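Local atomic coordinates of myosin-2 (Saccharomyces cerevisiae, PDB entry 6IXO), a protein that moves organelles and other cargo along actin cables for their segregation during cell division, binding cargo receptors through the globular tail domain whose structure is described here. Residues P54-I59 with V108-S113; K48-Y53 with E393-A398; F103-V108 with Y156-I161; L97-V102 with Y213-S218. All blocks are in the same frame, centred on the assembly; numbering follows the deposited sequence.

Overall arrangement
From the N terminus, segment 48-53 opens contact 2, which closes only at 393-398, near the C-terminal end; the other three contacts are nested inside that long loop. Segment 54-59, next in sequence, pairs in contact 1 with 108-113, midway along helix 97-124. Before the loop of contact 1 closes, the same helix starts contact 4 with 213-218 and contact 3 with 156-161, so contact 1 crosses both, while contact 3 nests within contact 4. Helix 97-124 thus runs through contacts 1, 3 and 4, tying together helices 53-67, 134-180 and 202-218. Contacts 1 and 3 share V108, and N107 probably hydrogen-bonds to A55 and V51, linking contact 3 to contacts 1 and 2.

Contact 1: P54-I59 with V108-S113; sequences PARILI and VRELYS
A55 is where the two helices come closest, its CA 5.7 Å from the CA of L111. Its methyl group fits between neighbouring side chains of the other helix: CB lies 3.7 Å from E110 CB and 3.9 Å from L111 CG. A bend at the second torsion of R56 (chi2 -87°) turns its guanidinium toward E110. There NE donates to E110 OE2 at 2.8 Å in a nearly straight salt-bridge hydrogen bond (163°). The acceptor lies close to the guanidinium plane, whereas the donor stands above the carboxylate plane. A water accepts from R56 NH1 and donates to E110 OE1, so OE2 is held by R56 directly and OE1 through the water; OE1 also has a long, weak ion pair with R387. L58 returns to apolar contact, its CD1 3.9 Å from L111 CD1. I59 runs past L111 in the opposite direction, with CG1 4.0 Å from L111 CD2, while its CD1 reaches the aliphatic CG of E110. L111 is therefore held by three residues, with the ion pair to one side of this apolar seam. The helix segments run in the same general direction, crossing at -30° with axes 8.8 Å apart. Helix 71-90 packs on L58 and L111 through V81 and I85, helix 134-180 reaches L111 through F151, and the loop residue F389 touches E110.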
# COMPACT_ATOMS: atom_id res chain seq x y z
N PRO A 54 -3.25 -8.00 -18.03
CA PRO A 54 -4.60 -7.48 -18.25
C PRO A 54 -4.59 -6.08 -18.83
O PRO A 54 -5.33 -5.84 -19.79
CB PRO A 54 -5.22 -7.46 -16.83
CG PRO A 54 -4.45 -8.49 -16.10
CD PRO A 54 -3.05 -8.28 -16.57
N ALA A 55 -3.77 -5.19 -18.29
CA ALA A 55 -3.70 -3.85 -18.86
C ALA A 55 -3.31 -3.88 -20.35
O ALA A 55 -3.91 -3.15 -21.13
CB ALA A 55 -2.71 -2.99 -18.12
N ARG A 56 -2.33 -4.70 -20.74
CA ARG A 56 -1.87 -4.68 -22.13
C ARG A 56 -2.98 -5.16 -23.03
O ARG A 56 -3.21 -4.63 -24.11
CB ARG A 56 -0.60 -5.55 -22.33
CG ARG A 56 0.59 -5.15 -21.48
CD ARG A 56 1.44 -4.09 -22.14
NE ARG A 56 2.55 -3.61 -21.30
CZ ARG A 56 3.77 -4.15 -21.27
NH1 ARG A 56 4.71 -3.63 -20.47
NH2 ARG A 56 4.06 -5.20 -22.02
N ILE A 57 -3.70 -6.19 -22.59
CA ILE A 57 -4.83 -6.66 -23.39
C ILE A 57 -5.92 -5.58 -23.57
O ILE A 57 -6.41 -5.34 -24.67
CB ILE A 57 -5.43 -7.93 -22.78
CG1 ILE A 57 -4.43 -9.06 -22.96
CG2 ILE A 57 -6.76 -8.26 -23.44
CD1 ILE A 57 -4.77 -10.35 -22.20
N LEU A 58 -6.28 -4.92 -22.47
CA LEU A 58 -7.25 -3.83 -22.49
C LEU A 58 -6.81 -2.71 -23.43
O LEU A 58 -7.62 -2.16 -24.16
CB LEU A 58 -7.44 -3.25 -21.08
CG LEU A 58 -8.09 -4.19 -20.06
CD1 LEU A 58 -8.10 -3.53 -18.65
CD2 LEU A 58 -9.49 -4.54 -20.48
N ILE A 59 -5.53 -2.38 -23.37
CA ILE A 59 -4.96 -1.34 -24.23
C ILE A 59 -5.11 -1.69 -25.71
O ILE A 59 -5.44 -0.83 -26.55
CB ILE A 59 -3.45 -1.10 -23.86
CG1 ILE A 59 -3.38 -0.35 -22.51
CG2 ILE A 59 -2.72 -0.31 -24.95
CD1 ILE A 59 -1.98 -0.44 -21.82
N VAL A 108 -3.34 -0.88 -13.14
CA VAL A 108 -4.03 0.41 -13.27
C VAL A 108 -3.00 1.49 -13.59
O VAL A 108 -3.27 2.40 -14.40
CB VAL A 108 -4.84 0.74 -12.00
CG1 VAL A 108 -5.34 2.18 -12.04
CG2 VAL A 108 -6.02 -0.24 -11.87
N ARG A 109 -1.79 1.37 -13.03
CA ARG A 109 -0.75 2.33 -13.43
C ARG A 109 -0.43 2.19 -14.92
O ARG A 109 -0.15 3.19 -15.61
CB ARG A 109 0.54 2.14 -12.61
CG ARG A 109 1.60 3.19 -12.93
CD ARG A 109 1.09 4.59 -12.59
NE ARG A 109 2.15 5.61 -12.68
CZ ARG A 109 1.94 6.92 -12.50
NH1 ARG A 109 0.69 7.38 -12.23
NH2 ARG A 109 2.96 7.77 -12.62
N GLU A 110 -0.44 0.96 -15.41
CA GLU A 110 -0.10 0.78 -16.83
C GLU A 110 -1.21 1.39 -17.71
O GLU A 110 -0.96 2.00 -18.74
CB GLU A 110 0.08 -0.71 -17.15
CG GLU A 110 0.44 -1.02 -18.61
CD GLU A 110 1.93 -0.84 -18.86
OE1 GLU A 110 2.65 -0.47 -17.90
OE2 GLU A 110 2.37 -1.10 -19.99
N LEU A 111 -2.46 1.23 -17.29
CA LEU A 111 -3.61 1.78 -18.01
C LEU A 111 -3.57 3.30 -18.01
O LEU A 111 -3.80 3.96 -19.02
CB LEU A 111 -4.91 1.30 -17.38
CG LEU A 111 -5.29 -0.15 -17.64
CD1 LEU A 111 -6.45 -0.61 -16.72
CD2 LEU A 111 -5.64 -0.33 -19.15
N TYR A 112 -3.30 3.86 -16.84
CA TYR A 112 -3.31 5.31 -16.72
C TYR A 112 -2.20 5.86 -17.58
O TYR A 112 -2.38 6.83 -18.33
CB TYR A 112 -3.15 5.73 -15.23
CG TYR A 112 -3.00 7.23 -15.08
CD1 TYR A 112 -4.10 8.08 -15.22
CD2 TYR A 112 -1.76 7.81 -14.83
CE1 TYR A 112 -3.97 9.47 -15.13
CE2 TYR A 112 -1.61 9.20 -14.69
CZ TYR A 112 -2.72 10.03 -14.86
OH TYR A 112 -2.59 11.40 -14.71
N SER A 113 -1.06 5.19 -17.55
CA SER A 113 0.08 5.64 -18.31
C SER A 113 -0.22 5.58 -19.81
O SER A 113 0.21 6.43 -20.59
CB SER A 113 1.33 4.80 -17.97
OG SER A 113 1.59 4.89 -16.54
O HOH W 1 5.08 -1.89 -17.90

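Contact 2: K48-Y53 with E393-A398; sequences KRDVVY and EAYIPA
E393 places its carboxylate at the edge of the R49 guanidinium, near its plane, but OE1 stays 4.5 Å from R49 NH1, so the opposite charges are near without forming a salt bridge. Y395 carries the main interaction. With CG anti to the backbone N (chi1 164°), its ring is set flat beneath the guanidinium: the planes differ by only 3°, and R49 CZ sits 3.9 Å from the ring centroid, almost on the ring normal. This is a stacked cation-pi pair in which the arginine runs across the ring at about a right angle. The aliphatic part joins in, for R49 CD lies 3.8 Å from Y395 CD2 and makes a CH-pi contact over the same face. On the opposite face is P397 N, offset toward the rim, so the ring is layered between the arginine and the backbone that follows the tyrosine. With an alanine here, the R49 guanidinium would probably lose its stacking surface and be freer to turn. P397 touches Y53 through CG, 3.8 Å from Y53 CG, the two side chains crossing at about a right angle; the hydroxyl of that tyrosine is hydrogen-bonded to E36 N. The arrangement is a stacked arginine-tyrosine cation-pi pair at the surface of the all-helical cargo-binding tail domain, where the loop between helices 336-350 and 403-415 packs back onto the N-terminal helical region, with a tyrosine-proline contact beside it.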
# COMPACT_ATOMS: atom_id res chain seq x y z
N LYS A 48 7.82 -7.72 -17.54
CA LYS A 48 6.72 -6.81 -17.25
C LYS A 48 5.43 -7.36 -17.84
O LYS A 48 4.37 -7.16 -17.27
CB LYS A 48 7.02 -5.41 -17.76
CG LYS A 48 8.07 -4.71 -16.91
CD LYS A 48 8.51 -3.36 -17.44
CE LYS A 48 9.58 -2.75 -16.52
NZ LYS A 48 10.05 -1.42 -16.97
N ARG A 49 5.52 -8.08 -18.96
CA ARG A 49 4.29 -8.55 -19.58
C ARG A 49 3.54 -9.60 -18.72
O ARG A 49 2.33 -9.71 -18.83
CB ARG A 49 4.56 -9.11 -20.99
CG ARG A 49 5.06 -10.54 -21.03
CD ARG A 49 5.44 -10.90 -22.48
NE ARG A 49 5.61 -12.33 -22.67
CZ ARG A 49 5.63 -12.93 -23.86
NH1 ARG A 49 5.48 -12.21 -24.97
NH2 ARG A 49 5.80 -14.24 -23.95
N ASP A 50 4.25 -10.33 -17.86
CA ASP A 50 3.62 -11.31 -16.95
C ASP A 50 2.84 -10.62 -15.82
O ASP A 50 1.94 -11.21 -15.23
CB ASP A 50 4.68 -12.23 -16.33
CG ASP A 50 5.40 -13.09 -17.37
OD1 ASP A 50 4.80 -13.41 -18.42
OD2 ASP A 50 6.58 -13.44 -17.11
N VAL A 51 3.21 -9.38 -15.53
CA VAL A 51 2.61 -8.63 -14.46
C VAL A 51 1.43 -7.81 -14.98
O VAL A 51 0.36 -7.80 -14.38
CB VAL A 51 3.62 -7.70 -13.78
CG1 VAL A 51 2.94 -6.87 -12.70
CG2 VAL A 51 4.78 -8.52 -13.18
N VAL A 52 1.61 -7.13 -16.10
CA VAL A 52 0.54 -6.25 -16.53
C VAL A 52 -0.21 -6.82 -17.74
O VAL A 52 -0.65 -6.07 -18.60
CB VAL A 52 1.09 -4.82 -16.82
CG1 VAL A 52 1.59 -4.16 -15.46
CG2 VAL A 52 2.20 -4.84 -17.88
N TYR A 53 -0.39 -8.15 -17.80
CA TYR A 53 -1.04 -8.73 -18.99
C TYR A 53 -2.51 -8.24 -19.13
O TYR A 53 -2.96 -8.01 -20.28
CB TYR A 53 -0.95 -10.28 -18.98
CG TYR A 53 -1.82 -10.96 -17.94
CD1 TYR A 53 -3.16 -11.26 -18.21
CD2 TYR A 53 -1.31 -11.28 -16.66
CE1 TYR A 53 -3.96 -11.86 -17.27
CE2 TYR A 53 -2.12 -11.89 -15.71
CZ TYR A 53 -3.44 -12.17 -16.01
OH TYR A 53 -4.28 -12.76 -15.06
N GLU A 393 4.43 -5.70 -28.59
CA GLU A 393 3.75 -6.80 -29.28
C GLU A 393 2.47 -7.27 -28.56
O GLU A 393 2.41 -7.34 -27.33
CB GLU A 393 4.69 -7.99 -29.44
CG GLU A 393 4.11 -9.11 -30.32
CD GLU A 393 4.75 -10.47 -30.06
OE1 GLU A 393 4.28 -11.18 -29.14
OE2 GLU A 393 5.71 -10.83 -30.79
N ALA A 394 1.45 -7.57 -29.37
CA ALA A 394 0.17 -8.08 -28.89
C ALA A 394 0.33 -9.45 -28.25
O ALA A 394 0.67 -10.42 -28.94
CB ALA A 394 -0.83 -8.14 -30.05
N TYR A 395 0.09 -9.53 -26.94
CA TYR A 395 0.26 -10.79 -26.20
C TYR A 395 -0.87 -11.09 -25.24
O TYR A 395 -1.34 -10.21 -24.53
CB TYR A 395 1.57 -10.77 -25.42
CG TYR A 395 1.68 -11.82 -24.33
CD1 TYR A 395 1.78 -13.18 -24.65
CD2 TYR A 395 1.74 -11.46 -23.00
CE1 TYR A 395 1.90 -14.15 -23.65
CE2 TYR A 395 1.87 -12.42 -22.00
CZ TYR A 395 1.95 -13.77 -22.32
OH TYR A 395 2.07 -14.71 -21.32
N ILE A 396 -1.30 -12.35 -25.20
CA ILE A 396 -2.32 -12.80 -24.26
C ILE A 396 -1.98 -14.21 -23.77
O ILE A 396 -1.81 -15.10 -24.58
CB ILE A 396 -3.75 -12.75 -24.89
CG1 ILE A 396 -4.70 -13.71 -24.19
CG2 ILE A 396 -3.74 -13.13 -26.38
CD1 ILE A 396 -6.08 -13.65 -24.80
N PRO A 397 -1.84 -14.40 -22.44
CA PRO A 397 -1.35 -15.66 -21.85
C PRO A 397 -2.12 -16.92 -22.23
O PRO A 397 -3.16 -16.84 -22.87
CB PRO A 397 -1.49 -15.41 -20.34
CG PRO A 397 -1.37 -13.93 -20.20
CD PRO A 397 -2.05 -13.36 -21.41
N ALA A 398 -1.60 -18.07 -21.79
CA ALA A 398 -1.99 -19.38 -22.31
C ALA A 398 -3.07 -20.06 -21.49
O ALA A 398 -3.92 -20.76 -22.03
CB ALA A 398 -0.78 -20.30 -22.37
O HOH W 2 -1.08 -9.10 -22.28

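Contact 3: F103-V108 with Y156-I161; sequences FWLANV and YNIYNI
Y159 turns the edge of its ring toward L105, whose CD2 lies near the ring plane and 4.2 Å from Y159 CB. On the other helix, W104 presents one indole face to F103, with F103 CD2 over its rim, while W104 CE2 in turn lies at the edge of the F103 ring. One face of that phenyl ring is covered by the amide of N107, whose ND2 lies 3.5 Å above its centre. The same ND2 donates to F103 O, approaching from above the carbonyl plane. Helices 97-124 and 134-180, consecutive in the chain, run antiparallel here at 167°, with axes 10.2 Å apart, forming a helical hairpin within the all-helical tail domain. I158 reaches across. Its CG1 stands between the backbone N and the carbonyl carbon (chi1 61°), which directs CD1 into the opposing helix, 3.7 Å from V108 CG2, 3.8 Å from L105 CD2 and 3.7 Å from W104 O. L105 and V108 each slide past I158 in the opposite direction. V89 of helix 71-90 touches both W104 and I158, and F35 meets W104 edge-to-face.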
# COMPACT_ATOMS: atom_id res chain seq x y z
N PHE A 103 -0.48 -6.22 -7.70
CA PHE A 103 -0.81 -6.62 -9.07
C PHE A 103 -1.74 -5.60 -9.70
O PHE A 103 -1.50 -5.08 -10.81
CB PHE A 103 -1.47 -8.01 -9.05
CG PHE A 103 -1.90 -8.50 -10.42
CD1 PHE A 103 -0.99 -9.14 -11.26
CD2 PHE A 103 -3.22 -8.36 -10.83
CE1 PHE A 103 -1.39 -9.60 -12.53
CE2 PHE A 103 -3.64 -8.86 -12.10
CZ PHE A 103 -2.71 -9.47 -12.92
N TRP A 104 -2.85 -5.30 -9.01
CA TRP A 104 -3.82 -4.36 -9.58
C TRP A 104 -3.29 -2.94 -9.62
O TRP A 104 -3.58 -2.20 -10.55
CB TRP A 104 -5.17 -4.44 -8.83
CG TRP A 104 -5.91 -5.63 -9.32
CD1 TRP A 104 -6.18 -6.77 -8.65
CD2 TRP A 104 -6.38 -5.82 -10.66
NE1 TRP A 104 -6.82 -7.66 -9.46
CE2 TRP A 104 -6.95 -7.11 -10.71
CE3 TRP A 104 -6.38 -5.03 -11.81
CZ2 TRP A 104 -7.52 -7.62 -11.87
CZ3 TRP A 104 -6.93 -5.56 -12.99
CH2 TRP A 104 -7.50 -6.84 -12.99
N LEU A 105 -2.49 -2.54 -8.62
CA LEU A 105 -1.84 -1.23 -8.71
C LEU A 105 -0.97 -1.14 -9.96
O LEU A 105 -0.94 -0.10 -10.64
CB LEU A 105 -0.98 -0.98 -7.44
CG LEU A 105 -1.80 -0.71 -6.15
CD1 LEU A 105 -0.86 -0.66 -4.90
CD2 LEU A 105 -2.61 0.58 -6.26
N ALA A 106 -0.21 -2.20 -10.24
CA ALA A 106 0.67 -2.20 -11.42
C ALA A 106 -0.18 -2.03 -12.70
O ALA A 106 0.17 -1.25 -13.61
CB ALA A 106 1.46 -3.47 -11.50
N ASN A 107 -1.28 -2.76 -12.74
CA ASN A 107 -2.10 -2.78 -13.97
C ASN A 107 -2.82 -1.46 -14.21
O ASN A 107 -2.90 -0.96 -15.34
CB ASN A 107 -3.08 -3.95 -13.93
CG ASN A 107 -2.44 -5.19 -14.47
OD1 ASN A 107 -2.38 -5.41 -15.71
ND2 ASN A 107 -1.85 -5.98 -13.57
N VAL A 108 -3.34 -0.88 -13.14
CA VAL A 108 -4.03 0.41 -13.27
C VAL A 108 -3.00 1.49 -13.59
O VAL A 108 -3.27 2.40 -14.40
CB VAL A 108 -4.84 0.74 -12.00
CG1 VAL A 108 -5.34 2.18 -12.04
CG2 VAL A 108 -6.02 -0.24 -11.87
N TYR A 156 -6.30 6.17 -7.36
CA TYR A 156 -6.48 6.73 -6.01
C TYR A 156 -7.35 5.83 -5.15
O TYR A 156 -7.01 5.51 -3.98
CB TYR A 156 -7.12 8.11 -6.12
CG TYR A 156 -7.30 8.82 -4.79
CD1 TYR A 156 -6.28 9.62 -4.27
CD2 TYR A 156 -8.49 8.72 -4.07
CE1 TYR A 156 -6.42 10.29 -3.05
CE2 TYR A 156 -8.65 9.39 -2.82
CZ TYR A 156 -7.61 10.17 -2.34
OH TYR A 156 -7.73 10.85 -1.15
N ASN A 157 -8.49 5.44 -5.72
CA ASN A 157 -9.46 4.60 -5.04
C ASN A 157 -8.87 3.27 -4.67
O ASN A 157 -8.96 2.87 -3.50
CB ASN A 157 -10.73 4.39 -5.92
CG ASN A 157 -11.53 5.63 -6.02
OD1 ASN A 157 -11.22 6.61 -5.32
ND2 ASN A 157 -12.57 5.64 -6.87
N ILE A 158 -8.25 2.57 -5.61
CA ILE A 158 -7.80 1.22 -5.25
C ILE A 158 -6.55 1.32 -4.33
O ILE A 158 -6.34 0.45 -3.50
CB ILE A 158 -7.50 0.31 -6.48
CG1 ILE A 158 -6.38 0.84 -7.39
CG2 ILE A 158 -8.79 0.03 -7.24
CD1 ILE A 158 -5.74 -0.31 -8.18
N TYR A 159 -5.80 2.40 -4.43
CA TYR A 159 -4.64 2.57 -3.52
C TYR A 159 -5.19 2.69 -2.07
O TYR A 159 -4.68 2.05 -1.12
CB TYR A 159 -3.83 3.80 -3.88
CG TYR A 159 -2.65 3.97 -2.91
CD1 TYR A 159 -1.50 3.24 -3.10
CD2 TYR A 159 -2.72 4.86 -1.85
CE1 TYR A 159 -0.39 3.36 -2.21
CE2 TYR A 159 -1.63 5.00 -0.93
CZ TYR A 159 -0.49 4.25 -1.12
OH TYR A 159 0.61 4.40 -0.29
N ASN A 160 -6.24 3.50 -1.91
CA ASN A 160 -6.81 3.72 -0.57
C ASN A 160 -7.58 2.54 -0.04
O ASN A 160 -7.56 2.26 1.16
CB ASN A 160 -7.67 4.96 -0.60
CG ASN A 160 -6.87 6.18 -0.35
OD1 ASN A 160 -6.51 6.45 0.79
ND2 ASN A 160 -6.49 6.90 -1.41
N ILE A 161 -8.29 1.86 -0.91
CA ILE A 161 -9.03 0.67 -0.51
C ILE A 161 -8.03 -0.39 0.01
O ILE A 161 -8.21 -1.00 1.07
CB ILE A 161 -9.84 0.11 -1.66
CG1 ILE A 161 -11.06 1.01 -1.94
CG2 ILE A 161 -10.29 -1.35 -1.38
CD1 ILE A 161 -11.75 0.71 -3.32

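Contact 4: L97-V102 with Y213-S218; sequences LIPSGV and YWCMKS. With SO4 (sulfate ion), chain B.
C215 faces helix 97-124 along its whole short side chain. Its CB lies 4.0 Å from V102 CG2. From there SG stands anti to the carbonyl carbon (chi1 -76°), and the sulfur comes down on P99, 3.7 Å from P99 CB and equally close to CA of that proline, with I98 CG2 at 4.1 Å. The sulfur thus rests among aliphatic carbons of two consecutive residues. V102 completes the contact with both of its branches: CG1 lies 3.8 Å from C215 O, and CG2 is 4.1 Å from M216 CG, where the two side chains cross at about a right angle. The helix segments cross at -26° with axes 9.4 Å apart. On the side of helix 202-218 turned from this seam, W214 offers one face of its indole to the Y213 ring edge, Y213 CE2 over its centre, and points NE1 at a sulfate ion, probably from the crystallisation liquor, through two weak hydrogen bonds to O4 (3.0 Å) and O2; H274 NE2 binds the same ion. Replacing W214 by an alanine removes the indole, and would probably leave the sulfate held less firmly and the Y213 edge without the face it meets. Between the helices themselves the side-chain contacts are apolar, with sulfur, methyl and proline carbons meeting; the association therefore rests on close fit and burial rather than on directed polar bonds.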
# COMPACT_ATOMS: atom_id res chain seq x y z
N LEU A 97 -4.06 -10.76 -0.20
CA LEU A 97 -4.24 -9.31 -0.16
C LEU A 97 -3.05 -8.52 -0.70
O LEU A 97 -3.22 -7.60 -1.49
CB LEU A 97 -4.52 -8.88 1.29
CG LEU A 97 -4.66 -7.37 1.45
CD1 LEU A 97 -5.80 -6.80 0.67
CD2 LEU A 97 -4.86 -7.11 2.96
N ILE A 98 -1.84 -8.87 -0.28
CA ILE A 98 -0.69 -8.07 -0.70
C ILE A 98 -0.36 -8.32 -2.20
O ILE A 98 -0.34 -7.36 -2.97
CB ILE A 98 0.56 -8.34 0.20
CG1 ILE A 98 0.31 -7.78 1.61
CG2 ILE A 98 1.82 -7.73 -0.43
CD1 ILE A 98 1.27 -8.43 2.73
N PRO A 99 -0.12 -9.58 -2.61
CA PRO A 99 0.19 -9.71 -4.05
C PRO A 99 -0.94 -9.25 -4.96
O PRO A 99 -0.64 -8.59 -5.96
CB PRO A 99 0.47 -11.22 -4.24
CG PRO A 99 -0.05 -11.89 -3.00
CD PRO A 99 -0.00 -10.86 -1.90
N SER A 100 -2.21 -9.54 -4.63
CA SER A 100 -3.27 -9.12 -5.57
C SER A 100 -3.38 -7.63 -5.61
O SER A 100 -3.64 -7.05 -6.65
CB SER A 100 -4.60 -9.75 -5.21
OG SER A 100 -4.52 -11.16 -5.38
N GLY A 101 -3.19 -6.97 -4.47
CA GLY A 101 -3.28 -5.52 -4.49
C GLY A 101 -2.16 -4.88 -5.29
O GLY A 101 -2.37 -3.92 -6.02
N VAL A 102 -0.95 -5.38 -5.15
CA VAL A 102 0.16 -4.78 -5.88
C VAL A 102 -0.03 -5.02 -7.40
O VAL A 102 0.22 -4.14 -8.24
CB VAL A 102 1.51 -5.37 -5.41
CG1 VAL A 102 2.67 -4.82 -6.25
CG2 VAL A 102 1.74 -5.04 -3.85
N TYR A 213 7.49 -5.85 0.32
CA TYR A 213 8.74 -5.57 -0.38
C TYR A 213 8.93 -6.38 -1.64
O TYR A 213 9.23 -5.83 -2.74
CB TYR A 213 9.93 -5.83 0.59
CG TYR A 213 11.27 -5.68 -0.09
CD1 TYR A 213 11.88 -4.43 -0.19
CD2 TYR A 213 11.94 -6.78 -0.61
CE1 TYR A 213 13.12 -4.29 -0.79
CE2 TYR A 213 13.19 -6.65 -1.21
CZ TYR A 213 13.77 -5.39 -1.30
OH TYR A 213 15.00 -5.24 -1.88
N TRP A 214 8.79 -7.71 -1.53
CA TRP A 214 9.13 -8.58 -2.68
C TRP A 214 8.09 -8.51 -3.80
O TRP A 214 8.45 -8.62 -4.97
CB TRP A 214 9.31 -10.02 -2.23
CG TRP A 214 10.65 -10.22 -1.65
CD1 TRP A 214 10.96 -10.46 -0.32
CD2 TRP A 214 11.90 -10.13 -2.34
NE1 TRP A 214 12.33 -10.55 -0.18
CE2 TRP A 214 12.92 -10.35 -1.40
CE3 TRP A 214 12.24 -9.88 -3.68
CZ2 TRP A 214 14.27 -10.33 -1.75
CZ3 TRP A 214 13.57 -9.87 -4.03
CH2 TRP A 214 14.58 -10.09 -3.07
N CYS A 215 6.81 -8.29 -3.45
CA CYS A 215 5.75 -8.13 -4.49
C CYS A 215 5.99 -6.86 -5.27
O CYS A 215 5.92 -6.83 -6.52
CB CYS A 215 4.33 -8.12 -3.84
SG CYS A 215 3.82 -9.79 -3.35
N MET A 216 6.31 -5.78 -4.55
CA MET A 216 6.64 -4.52 -5.21
C MET A 216 7.89 -4.60 -6.05
O MET A 216 7.93 -4.09 -7.18
CB MET A 216 6.76 -3.41 -4.19
CG MET A 216 5.40 -3.16 -3.56
SD MET A 216 5.20 -1.45 -3.17
CE MET A 216 3.52 -1.43 -2.57
N LYS A 217 8.92 -5.24 -5.51
CA LYS A 217 10.15 -5.44 -6.29
C LYS A 217 9.93 -6.30 -7.55
O LYS A 217 10.33 -5.94 -8.69
CB LYS A 217 11.23 -6.07 -5.39
CG LYS A 217 12.57 -6.16 -6.07
CD LYS A 217 13.74 -6.24 -5.09
CE LYS A 217 15.07 -6.08 -5.86
NZ LYS A 217 16.23 -5.84 -4.95
N SER A 218 9.28 -7.45 -7.35
CA SER A 218 9.13 -8.41 -8.44
C SER A 218 8.17 -7.88 -9.47
O SER A 218 8.31 -8.20 -10.66
CB SER A 218 8.62 -9.77 -7.96
OG SER A 218 9.57 -10.41 -7.11
S SO4 B . 14.87 -10.70 2.50
O1 SO4 B . 15.18 -10.45 3.90
O2 SO4 B . 13.93 -11.82 2.38
O3 SO4 B . 16.10 -11.00 1.78
O4 SO4 B . 14.26 -9.51 1.92